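Local coordinates for protein dipeptide Epimerase (Enterococcus faecalis V583, PDB 3JVA) that belongs to the mandelate racemase/muconate lactonizing enzyme family of the enolase superfamily and holds a magnesium ion at its barrel, at residues 17-22 with 51-56; 221-226 with 249-254; 273-278 with 305-310. All blocks are in the same frame, centred on the assembly; numbering follows the deposited sequence.

Interaction 1. Residues 17-22 with 51-56; sequences ETFTIA and GIFITG
The ring of Phe53 receives Ile21 over one face and Phe19 at its far end. The gamma methyl of Ile21 does the face contact: CG2 stands 4.0 Å from the centroid of the Phe53 ring, 18° off the ring normal, a CH-pi contact shifted somewhat toward the rim. The delta methyl touches the same ring nearer its root, with Ile21 CD1 3.9 Å from Phe53 CD2, so the branched side chain lies across the aromatic at about a right angle. Phe19 meets Phe53 differently. Phe53 CZ arrives close to the plane of the Phe19 ring, at its edge, 4.0 Å from Phe19 CE2, and the two side chains run obliquely without stacking. Having CG anti to the backbone N (chi1 -177°) carries the Phe19 ring out beyond the strand to this meeting point.

Strand 3-21 and the loop after strand 43-48 both belong to the N-terminal capping domain, whose loops in the enolase superfamily pack against the mouth of the barrel. Consistent with this, Phe19 also touches Ala294 of the barrel domain, and its side chain lies about 9 Å from the magnesium ion. Ile26 on the neighbouring strand 24-27 touches Phe19, Ile21 and Phe53, while Lys90 of a second subunit packs on Phe53.

The loop that presents Phe53 makes a tight turn. Gly51 O accepts three backbone bonds, from Ile54 N (3.0 Å), Thr55 N (2.7 Å) and Gly56 N (3.2 Å), and Gly56 has a positive phi of 85°, which suits a residue without a side chain. Thr55 OG1 bonds to Glu57 N just beyond it.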
loop_
_atom_site.group_PDB
_atom_site.type_symbol
_atom_site.label_atom_id
_atom_site.label_comp_id
_atom_site.label_asym_id
_atom_site.label_seq_id
_atom_site.Cartn_x
_atom_site.Cartn_y
_atom_site.Cartn_z
ATOM N N GLU B 17 16.513 46.617 13.615
ATOM C CA GLU B 17 17.660 45.731 13.434
ATOM C C GLU B 17 17.615 45.128 12.036
ATOM O O GLU B 17 16.585 44.618 11.609
ATOM C CB GLU B 17 17.645 44.600 14.472
ATOM C CG GLU B 17 17.704 45.067 15.923
ATOM C CD GLU B 17 17.799 43.910 16.913
ATOM O OE1 GLU B 17 17.771 44.170 18.135
ATOM O OE2 GLU B 17 17.905 42.742 16.475
ATOM N N THR B 18 18.736 45.190 11.328
ATOM C CA THR B 18 18.806 44.642 9.982
ATOM C C THR B 18 18.641 43.127 10.017
ATOM O O THR B 18 19.111 42.462 10.940
ATOM C CB THR B 18 20.147 44.987 9.308
ATOM O OG1 THR B 18 21.227 44.475 10.098
ATOM C CG2 THR B 18 20.294 46.494 9.164
ATOM N N PHE B 19 17.967 42.588 9.009
ATOM C CA PHE B 19 17.723 41.153 8.916
ATOM C C PHE B 19 18.689 40.563 7.897
ATOM O O PHE B 19 18.826 41.078 6.790
ATOM C CB PHE B 19 16.273 40.904 8.485
ATOM C CG PHE B 19 15.887 39.451 8.434
ATOM C CD1 PHE B 19 16.078 38.625 9.538
ATOM C CD2 PHE B 19 15.309 38.914 7.288
ATOM C CE1 PHE B 19 15.698 37.281 9.503
ATOM C CE2 PHE B 19 14.924 37.571 7.242
ATOM C CZ PHE B 19 15.119 36.754 8.352
ATOM N N THR B 20 19.370 39.487 8.273
ATOM C CA THR B 20 20.321 38.865 7.364
ATOM C C THR B 20 19.697 37.674 6.648
ATOM O O THR B 20 19.092 36.804 7.275
ATOM C CB THR B 20 21.581 38.390 8.110
ATOM O OG1 THR B 20 22.043 39.430 8.980
ATOM C CG2 THR B 20 22.685 38.050 7.117
ATOM N N ILE B 21 19.837 37.653 5.328
ATOM C CA ILE B 21 19.303 36.568 4.515
ATOM C C ILE B 21 20.423 36.024 3.644
ATOM O O ILE B 21 21.519 36.583 3.613
ATOM C CB ILE B 21 18.162 37.055 3.596
ATOM C CG1 ILE B 21 18.667 38.187 2.696
ATOM C CG2 ILE B 21 16.976 37.505 4.433
ATOM C CD1 ILE B 21 17.647 38.686 1.690
ATOM N N ALA B 22 20.151 34.935 2.938
ATOM C CA ALA B 22 21.155 34.342 2.069
ATOM C C ALA B 22 21.708 35.375 1.087
ATOM O O ALA B 22 20.955 36.024 0.358
ATOM C CB ALA B 22 20.556 33.164 1.307
ATOM N N GLY B 51 8.431 38.636 -0.026
ATOM C CA GLY B 51 9.440 37.827 0.635
ATOM C C GLY B 51 10.037 36.988 -0.469
ATOM O O GLY B 51 9.725 35.804 -0.600
ATOM N N ILE B 52 10.898 37.610 -1.267
ATOM C CA ILE B 52 11.503 36.936 -2.409
ATOM C C ILE B 52 12.201 35.620 -2.066
ATOM O O ILE B 52 12.068 34.634 -2.791
ATOM C CB ILE B 52 12.477 37.891 -3.148
ATOM C CG1 ILE B 52 12.892 37.277 -4.488
ATOM C CG2 ILE B 52 13.694 38.179 -2.284
ATOM C CD1 ILE B 52 13.639 38.241 -5.395
ATOM N N PHE B 53 12.917 35.595 -0.950
ATOM C CA PHE B 53 13.632 34.395 -0.528
ATOM C C PHE B 53 12.740 33.278 0.018
ATOM O O PHE B 53 13.201 32.153 0.193
ATOM C CB PHE B 53 14.692 34.773 0.510
ATOM C CG PHE B 53 14.155 35.575 1.656
ATOM C CD1 PHE B 53 13.576 34.948 2.751
ATOM C CD2 PHE B 53 14.189 36.966 1.621
ATOM C CE1 PHE B 53 13.031 35.696 3.799
ATOM C CE2 PHE B 53 13.648 37.722 2.661
ATOM C CZ PHE B 53 13.068 37.085 3.751
ATOM N N ILE B 54 11.471 33.584 0.282
ATOM C CA ILE B 54 10.533 32.589 0.803
ATOM C C ILE B 54 9.436 32.224 -0.188
ATOM O O ILE B 54 9.203 31.044 -0.464
ATOM C CB ILE B 54 9.837 33.070 2.100
ATOM C CG1 ILE B 54 10.857 33.174 3.236
ATOM C CG2 ILE B 54 8.733 32.086 2.495
ATOM C CD1 ILE B 54 10.270 33.672 4.540
ATOM N N THR B 55 8.765 33.236 -0.728
ATOM C CA THR B 55 7.675 33.006 -1.670
ATOM C C THR B 55 8.000 33.437 -3.092
ATOM O O THR B 55 7.260 33.118 -4.018
ATOM C CB THR B 55 6.413 33.775 -1.244
ATOM O OG1 THR B 55 6.706 35.178 -1.223
ATOM C CG2 THR B 55 5.957 33.340 0.134
ATOM N N GLY B 56 9.098 34.167 -3.259
ATOM C CA GLY B 56 9.466 34.665 -4.574
ATOM C C GLY B 56 8.747 35.976 -4.866
ATOM O O GLY B 56 9.025 36.643 -5.860
#

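Interaction 2. Residues 221-226 with 249-254; sequences RDLEGL and ALELVK
Leu223 and Leu252 mark the closest approach of the two backbones, their CA atoms 7.7 Å apart, where the first turn of helix 223-232 faces helix 246-255. Leu223 divides its two methyls between two partners. Its CD2 meets CD2 of Leu252 at 3.9 Å, the two side chains crossing at about a right angle, and its CD1 rests 4.0 Å from Glu251 CG. That second contact uses the aliphatic part of the glutamate: CG lies anti to the backbone N (chi1 -177°) and the chain then bends at chi2, so the methylene passes Leu223 before the carboxylate turns off. Leu226, one turn further on, adds a looser touch, its CD2 4.5 Å from CD2 of Leu252.

The two helices follow strands 213-215 and 236-239, neighbouring parallel strands of the (beta/alpha)7beta barrel, a modified TIM barrel, that enolase-superfamily enzymes share, so this is apolar packing between successive helices of its outer layer. Both Leu226 and Leu252 also touch the sheet, Leu226 on Ile237 and Leu252 on Ala239. Asp240, just after that strand, is a magnesium ligand.

Asp222 caps the start of helix 223-232. Its OD1 accepts a weak bond from Gly225 N at 3.0 Å, with an N-H...O angle of 147°, and Gly225 lies close beside the carboxylate. Leu226 N bonds to Asp222 O at 2.9 Å, closing the first helical turn. Just ahead of the cap, Arg221 NH2 makes a salt bridge to Asp248 of a second subunit.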
loop_
_atom_site.group_PDB
_atom_site.type_symbol
_atom_site.label_atom_id
_atom_site.label_comp_id
_atom_site.label_asym_id
_atom_site.label_seq_id
_atom_site.Cartn_x
_atom_site.Cartn_y
_atom_site.Cartn_z
ATOM N N ARG B 221 10.233 20.954 -0.175
ATOM C CA ARG B 221 9.695 19.915 -1.055
ATOM C C ARG B 221 9.987 18.481 -0.614
ATOM O O ARG B 221 9.468 17.531 -1.199
ATOM C CB ARG B 221 10.218 20.112 -2.486
ATOM C CG ARG B 221 9.716 21.370 -3.186
ATOM C CD ARG B 221 8.205 21.342 -3.393
ATOM N NE ARG B 221 7.777 20.357 -4.389
ATOM C CZ ARG B 221 7.958 20.482 -5.702
ATOM N NH1 ARG B 221 8.566 21.552 -6.198
ATOM N NH2 ARG B 221 7.517 19.537 -6.524
ATOM N N ASP B 222 10.806 18.317 0.420
ATOM C CA ASP B 222 11.146 16.978 0.897
ATOM C C ASP B 222 10.197 16.512 2.000
ATOM O O ASP B 222 10.575 16.433 3.168
ATOM C CB ASP B 222 12.596 16.960 1.392
ATOM C CG ASP B 222 13.052 15.580 1.800
ATOM O OD1 ASP B 222 12.414 14.595 1.375
ATOM O OD2 ASP B 222 14.056 15.476 2.534
ATOM N N LEU B 223 8.962 16.198 1.617
ATOM C CA LEU B 223 7.944 15.760 2.568
ATOM C C LEU B 223 8.277 14.431 3.240
ATOM O O LEU B 223 8.012 14.249 4.432
ATOM C CB LEU B 223 6.581 15.679 1.868
ATOM C CG LEU B 223 6.170 16.965 1.142
ATOM C CD1 LEU B 223 4.764 16.808 0.572
ATOM C CD2 LEU B 223 6.225 18.148 2.104
ATOM N N GLU B 224 8.858 13.503 2.486
ATOM C CA GLU B 224 9.233 12.206 3.043
ATOM C C GLU B 224 10.273 12.425 4.138
ATOM O O GLU B 224 10.206 11.814 5.201
ATOM C CB GLU B 224 9.818 11.303 1.954
ATOM C CG GLU B 224 8.795 10.761 0.969
ATOM C CD GLU B 224 9.433 10.247 -0.313
ATOM O OE1 GLU B 224 10.357 9.404 -0.236
ATOM O OE2 GLU B 224 9.010 10.691 -1.403
ATOM N N GLY B 225 11.232 13.303 3.862
ATOM C CA GLY B 225 12.276 13.601 4.827
ATOM C C GLY B 225 11.732 14.339 6.035
ATOM O O GLY B 225 12.152 14.095 7.166
ATOM N N LEU B 226 10.797 15.252 5.799
ATOM C CA LEU B 226 10.192 16.006 6.889
ATOM C C LEU B 226 9.441 15.024 7.783
ATOM O O LEU B 226 9.481 15.120 9.010
ATOM C CB LEU B 226 9.241 17.065 6.324
ATOM C CG LEU B 226 8.539 18.007 7.304
ATOM C CD1 LEU B 226 9.562 18.711 8.183
ATOM C CD2 LEU B 226 7.723 19.022 6.513
ATOM N N ALA B 249 -1.584 21.898 2.927
ATOM C CA ALA B 249 -2.012 21.421 4.233
ATOM C C ALA B 249 -2.654 20.046 4.121
ATOM O O ALA B 249 -2.392 19.168 4.936
ATOM C CB ALA B 249 -2.989 22.411 4.867
ATOM N N LEU B 250 -3.501 19.863 3.109
ATOM C CA LEU B 250 -4.177 18.586 2.907
ATOM C C LEU B 250 -3.171 17.455 2.706
ATOM O O LEU B 250 -3.310 16.378 3.287
ATOM C CB LEU B 250 -5.115 18.677 1.699
ATOM C CG LEU B 250 -5.908 17.418 1.347
ATOM C CD1 LEU B 250 -6.654 16.902 2.574
ATOM C CD2 LEU B 250 -6.878 17.744 0.213
ATOM N N GLU B 251 -2.153 17.709 1.888
ATOM C CA GLU B 251 -1.126 16.711 1.621
ATOM C C GLU B 251 -0.338 16.409 2.890
ATOM O O GLU B 251 -0.059 15.247 3.186
ATOM C CB GLU B 251 -0.186 17.211 0.521
ATOM C CG GLU B 251 0.885 16.218 0.099
ATOM C CD GLU B 251 0.305 14.898 -0.382
ATOM O OE1 GLU B 251 -0.741 14.918 -1.070
ATOM O OE2 GLU B 251 0.905 13.841 -0.084
ATOM N N LEU B 252 -0.001 17.455 3.646
ATOM C CA LEU B 252 0.759 17.300 4.885
ATOM C C LEU B 252 0.029 16.468 5.938
ATOM O O LEU B 252 0.630 15.591 6.560
ATOM C CB LEU B 252 1.121 18.673 5.470
ATOM C CG LEU B 252 2.230 19.440 4.743
ATOM C CD1 LEU B 252 2.315 20.863 5.267
ATOM C CD2 LEU B 252 3.563 18.715 4.942
ATOM N N VAL B 253 -1.259 16.728 6.144
ATOM C CA VAL B 253 -1.997 15.959 7.141
ATOM C C VAL B 253 -2.295 14.555 6.625
ATOM O O VAL B 253 -2.382 13.614 7.412
ATOM C CB VAL B 253 -3.327 16.643 7.551
ATOM C CG1 VAL B 253 -3.048 18.038 8.080
ATOM C CG2 VAL B 253 -4.288 16.678 6.378
ATOM N N LYS B 254 -2.448 14.417 5.309
ATOM C CA LYS B 254 -2.714 13.118 4.694
ATOM C C LYS B 254 -1.573 12.157 5.007
ATOM O O LYS B 254 -1.796 11.028 5.444
ATOM C CB LYS B 254 -2.826 13.239 3.171
ATOM C CG LYS B 254 -4.152 13.756 2.642
ATOM C CD LYS B 254 -4.169 13.698 1.116
ATOM C CE LYS B 254 -5.520 14.111 0.547
ATOM N NZ LYS B 254 -5.562 13.999 -0.943
#

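Interaction 3. Residues 273-278 with 305-310; sequences EALKIN and AHLAAA
Leu307 places one methyl against each of two consecutive residues of the facing helix. Its CD2 meets Ala274 CB at 3.5 Å, and its CD1 meets Leu275 CD2 at 3.6 Å, both tight for apolar carbons. Its side chain sets out toward helix 271-284, and CG anti to the backbone N (chi1 176°) extends it, bringing both delta methyls to the pair. Leu275 starts off to one side and swings its CD2 branch inward to Leu307. The small Ala274 lets the other branch of Leu307 come close to the helix, although the backbones stay well apart: the CA atoms of Leu275 and Leu307 are 8.2 Å from each other.

Helices 271-284 and 298-310 are neighbours on the outside of the enolase-type barrel, following strands 260-263 and 287-290, and a short helix 265-268 precedes the first of them. Leu307 continues inward onto Ile290 and Ile314 of two adjacent barrel strands, while Ala274 is backed by Leu265 and Cys268.

Further out, hydrogen bonds link the helices to their neighbours. Asn278 OD1 takes one from Asn313 ND2, tying helix 271-284 to the residue just before strand 314-317. On the other helix His306 ND1 accepts from Tyr119 N, joining the barrel to helix 118-121. Away from Leu307, Glu273 OE1 forms a salt bridge with Lys276 NZ at 3.5 Å, one turn along the same helix, and Glu273 OE2 accepts from Ala246 N at the start of helix 246-255.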
loop_
_atom_site.group_PDB
_atom_site.type_symbol
_atom_site.label_atom_id
_atom_site.label_comp_id
_atom_site.label_asym_id
_atom_site.label_seq_id
_atom_site.Cartn_x
_atom_site.Cartn_y
_atom_site.Cartn_z
ATOM N N GLU B 273 -8.020 31.796 2.741
ATOM C CA GLU B 273 -7.271 30.557 2.570
ATOM C C GLU B 273 -6.732 30.059 3.914
ATOM O O GLU B 273 -6.689 28.855 4.165
ATOM C CB GLU B 273 -6.111 30.776 1.589
ATOM C CG GLU B 273 -5.368 29.501 1.188
ATOM C CD GLU B 273 -6.140 28.641 0.194
ATOM O OE1 GLU B 273 -7.210 29.077 -0.293
ATOM O OE2 GLU B 273 -5.666 27.528 -0.107
ATOM N N ALA B 274 -6.334 30.988 4.777
ATOM C CA ALA B 274 -5.820 30.618 6.096
ATOM C C ALA B 274 -6.886 29.837 6.874
ATOM O O ALA B 274 -6.579 28.894 7.604
ATOM C CB ALA B 274 -5.413 31.870 6.868
ATOM N N LEU B 275 -8.143 30.234 6.727
ATOM C CA LEU B 275 -9.217 29.534 7.416
ATOM C C LEU B 275 -9.299 28.082 6.951
ATOM O O LEU B 275 -9.511 27.178 7.760
ATOM C CB LEU B 275 -10.553 30.243 7.179
ATOM C CG LEU B 275 -10.745 31.517 8.004
ATOM C CD1 LEU B 275 -11.942 32.299 7.460
ATOM C CD2 LEU B 275 -10.938 31.159 9.472
ATOM N N LYS B 276 -9.119 27.858 5.651
ATOM C CA LYS B 276 -9.165 26.504 5.101
ATOM C C LYS B 276 -8.041 25.668 5.691
ATOM O O LYS B 276 -8.242 24.520 6.089
ATOM C CB LYS B 276 -9.005 26.530 3.582
ATOM C CG LYS B 276 -10.133 27.215 2.828
ATOM C CD LYS B 276 -9.851 27.155 1.340
ATOM C CE LYS B 276 -10.891 27.895 0.526
ATOM N NZ LYS B 276 -10.476 27.932 -0.907
ATOM N N ILE B 277 -6.845 26.246 5.725
ATOM C CA ILE B 277 -5.699 25.536 6.278
ATOM C C ILE B 277 -5.974 25.117 7.718
ATOM O O ILE B 277 -5.779 23.961 8.086
ATOM C CB ILE B 277 -4.420 26.411 6.243
ATOM C CG1 ILE B 277 -3.996 26.651 4.789
ATOM C CG2 ILE B 277 -3.296 25.713 7.019
ATOM C CD1 ILE B 277 -2.909 27.707 4.613
ATOM N N ASN B 278 -6.441 26.055 8.536
ATOM C CA ASN B 278 -6.717 25.732 9.925
ATOM C C ASN B 278 -7.806 24.673 10.115
ATOM O O ASN B 278 -7.677 23.806 10.976
ATOM C CB ASN B 278 -7.086 26.988 10.710
ATOM C CG ASN B 278 -7.217 26.713 12.186
ATOM O OD1 ASN B 278 -6.291 26.193 12.807
ATOM N ND2 ASN B 278 -8.370 27.048 12.761
ATOM N N ALA B 305 -3.512 38.621 13.773
ATOM C CA ALA B 305 -3.862 38.564 15.188
ATOM C C ALA B 305 -5.359 38.330 15.388
ATOM O O ALA B 305 -5.758 37.559 16.260
ATOM C CB ALA B 305 -3.419 39.850 15.892
ATOM N N HIS B 306 -6.190 38.991 14.586
ATOM C CA HIS B 306 -7.635 38.797 14.689
ATOM C C HIS B 306 -7.975 37.348 14.354
ATOM O O HIS B 306 -8.798 36.726 15.017
ATOM C CB HIS B 306 -8.371 39.751 13.737
ATOM C CG HIS B 306 -8.557 41.129 14.297
ATOM N ND1 HIS B 306 -9.707 41.516 14.949
ATOM C CD2 HIS B 306 -7.716 42.189 14.353
ATOM C CE1 HIS B 306 -9.568 42.755 15.384
ATOM N NE2 HIS B 306 -8.368 43.187 15.036
ATOM N N LEU B 307 -7.336 36.811 13.321
ATOM C CA LEU B 307 -7.570 35.428 12.924
ATOM C C LEU B 307 -7.123 34.460 14.022
ATOM O O LEU B 307 -7.847 33.525 14.372
ATOM C CB LEU B 307 -6.807 35.108 11.640
ATOM C CG LEU B 307 -6.920 33.644 11.190
ATOM C CD1 LEU B 307 -8.388 33.275 10.953
ATOM C CD2 LEU B 307 -6.104 33.438 9.930
ATOM N N ALA B 308 -5.925 34.687 14.551
ATOM C CA ALA B 308 -5.374 33.828 15.596
ATOM C C ALA B 308 -6.271 33.847 16.828
ATOM O O ALA B 308 -6.601 32.801 17.386
ATOM C CB ALA B 308 -3.967 34.288 15.961
ATOM N N ALA B 309 -6.677 35.039 17.246
ATOM C CA ALA B 309 -7.537 35.152 18.414
ATOM C C ALA B 309 -8.889 34.481 18.184
ATOM O O ALA B 309 -9.453 33.875 19.094
ATOM C CB ALA B 309 -7.741 36.624 18.767
ATOM N N ALA B 310 -9.401 34.581 16.960
ATOM C CA ALA B 310 -10.709 34.020 16.628
ATOM C C ALA B 310 -10.799 32.503 16.515
ATOM O O ALA B 310 -11.843 31.925 16.818
ATOM C CB ALA B 310 -11.222 34.649 15.337
#

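From the N terminus, interaction 1 comes first: it closes a loop of mostly strand residues inside the capping domain, joining the end of strand 3-21 to the 51-56 loop. In the barrel domain, interaction 2 joins two successive outer helices, closing the 22 residues that run through strand 236-239; interaction 3 closes the 26 that run through strand 287-290. The three follow in series, neither nesting nor crossing. Interactions 2 and 3 touch where Ala249 CB meets Ile277 CG2 at 4.0 Å, so helices 246-255 and 271-284 carry the packing on round the barrel. Interaction 1 touches neither, its centre about 24 Å from each of theirs, but shares the second subunit with interaction 2.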